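Putative secreted protein (Pseudomonas aeruginosa, PDB 3NPD) is of unknown function but is probably a secreted, quorum-sensing-regulated virulence factor of a family confined to Pseudomonas. Local coordinates at residues R59-P62 / D63-R66. Residues are numbered along the deposited sequence; the frame is centred on the assembly and turned at random.
Sequences RSNP and DSVR. With EDO (1,2-ethanediol), chain H.
Asn61 and Ser64 meet in an N-cap, the local contact that starts helix 62-74 at the protein surface, just after helix 52-60 has ended and the chain has turned. Asparagine suits the N-cap because its short amide can fold back onto a backbone N-H of the first turn, which has no preceding helical carbonyl to bond. With CG of Asn61 anti to its own backbone N (chi1 -162°), Asn61 OD1 accepts from Ser64 N at 3.0 Å. The donor stands well above the amide plane of Asn61 rather than on a lone pair, and the hydrogen bond is moderately bent, with an N-H...O angle of 154°. This approach also lays the amide against the Ser64 methylene, with Asn61 CG 3.4 Å from Ser64 CB.

A water donates to the same OD1 and accepts from Asp63 N, so a second amide of the first turn is satisfied through solvent. Pro62 fits the first helical position: its ring fixes phi near the helical value, and its nitrogen has no hydrogen that would need an acceptor. Asp63 follows, where a carboxylate probably interacts favourably with the helix dipole.

Regular helical bonding begins at once, Val65 N donating to Asn61 O at 3.1 Å and Arg66 N to Pro62 O at 2.9 Å. Ser64 OG is hydrogen-bonded to Gln68 NE2 one turn on. The extended Arg66 side chain leaves the cap for strand 101-107, where it forms a salt bridge with Glu105 and a cation-pi contact with Phe107; at the guanidinium edge, Arg66 NH2 donates almost straight to O1 of a 1,2-ethanediol, probably from the crystallisation liquor, 2.8 Å away.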
loop_
_atom_site.group_PDB
_atom_site.type_symbol
_atom_site.label_atom_id
_atom_site.label_comp_id
_atom_site.label_asym_id
_atom_site.label_seq_id
_atom_site.Cartn_x
_atom_site.Cartn_y
_atom_site.Cartn_z
ATOM N N ARG A 59 14.134 7.893 1.324
ATOM C CA ARG A 59 15.163 7.026 1.888
ATOM C C ARG A 59 15.911 7.646 3.052
ATOM O O ARG A 59 16.451 6.917 3.878
ATOM C CB ARG A 59 16.170 6.639 0.814
ATOM C CG ARG A 59 15.600 5.672 -0.220
ATOM C CD ARG A 59 16.698 5.335 -1.204
ATOM N NE ARG A 59 16.245 4.490 -2.293
ATOM C CZ ARG A 59 16.186 4.805 -3.590
ATOM N NH1 ARG A 59 16.562 5.988 -4.048
ATOM N NH2 ARG A 59 15.743 3.886 -4.456
ATOM N N SER A 60 16.019 8.983 3.055
ATOM C CA SER A 60 16.708 9.726 4.130
ATOM C C SER A 60 15.940 9.738 5.436
ATOM O O SER A 60 16.519 10.024 6.499
ATOM C CB SER A 60 17.008 11.183 3.705
ATOM O OG SER A 60 15.852 11.971 3.702
ATOM N N ASN A 61 14.629 9.481 5.383
ATOM C CA ASN A 61 13.822 9.483 6.618
ATOM C C ASN A 61 12.666 8.480 6.537
ATOM O O ASN A 61 11.474 8.855 6.428
ATOM C CB ASN A 61 13.334 10.869 6.949
ATOM C CG ASN A 61 12.884 10.982 8.426
ATOM O OD1 ASN A 61 12.564 9.977 9.112
ATOM N ND2 ASN A 61 12.872 12.203 8.919
ATOM N N PRO A 62 13.026 7.192 6.596
ATOM C CA PRO A 62 12.013 6.167 6.432
ATOM C C PRO A 62 11.023 6.116 7.602
ATOM O O PRO A 62 9.862 5.764 7.408
ATOM C CB PRO A 62 12.811 4.864 6.316
ATOM C CG PRO A 62 14.191 5.178 6.543
ATOM C CD PRO A 62 14.393 6.632 6.649
ATOM N N ASP A 63 11.463 6.498 8.798
ATOM C CA ASP A 63 10.533 6.494 9.946
ATOM C C ASP A 63 9.440 7.553 9.772
ATOM O O ASP A 63 8.286 7.299 10.154
ATOM C CB ASP A 63 11.256 6.725 11.270
ATOM C CG ASP A 63 12.218 5.591 11.636
ATOM O OD1 ASP A 63 12.087 4.431 11.153
ATOM O OD2 ASP A 63 13.121 5.888 12.418
ATOM N N SER A 64 9.806 8.738 9.254
ATOM C CA SER A 64 8.830 9.808 8.999
ATOM C C SER A 64 7.872 9.402 7.886
ATOM O O SER A 64 6.656 9.611 8.009
ATOM C CB SER A 64 9.516 11.139 8.667
ATOM O OG SER A 64 8.585 12.128 8.274
ATOM N N VAL A 65 8.391 8.812 6.808
ATOM C CA VAL A 65 7.530 8.248 5.760
ATOM C C VAL A 65 6.514 7.239 6.362
ATOM O O VAL A 65 5.326 7.314 6.073
ATOM C CB VAL A 65 8.333 7.611 4.597
ATOM C CG1 VAL A 65 7.416 6.773 3.695
ATOM C CG2 VAL A 65 9.130 8.667 3.792
ATOM N N ARG A 66 6.988 6.291 7.182
ATOM C CA ARG A 66 6.137 5.262 7.743
ATOM C C ARG A 66 5.077 5.888 8.630
ATOM O O ARG A 66 3.895 5.524 8.561
ATOM C CB ARG A 66 6.937 4.268 8.556
ATOM C CG ARG A 66 6.027 3.163 9.147
ATOM C CD ARG A 66 6.725 2.081 9.953
ATOM N NE ARG A 66 5.726 1.193 10.534
ATOM C CZ ARG A 66 5.053 0.230 9.866
ATOM N NH1 ARG A 66 5.246 0.021 8.573
ATOM N NH2 ARG A 66 4.137 -0.503 10.511
HETATM C C1 EDO H . 4.109 -0.683 14.406
HETATM O O1 EDO H . 3.796 0.062 13.213
HETATM C C2 EDO H . 4.558 -2.072 14.040
HETATM O O2 EDO H . 3.480 -2.765 13.388
HETATM O O HOH W 1 14.043 7.424 9.828
#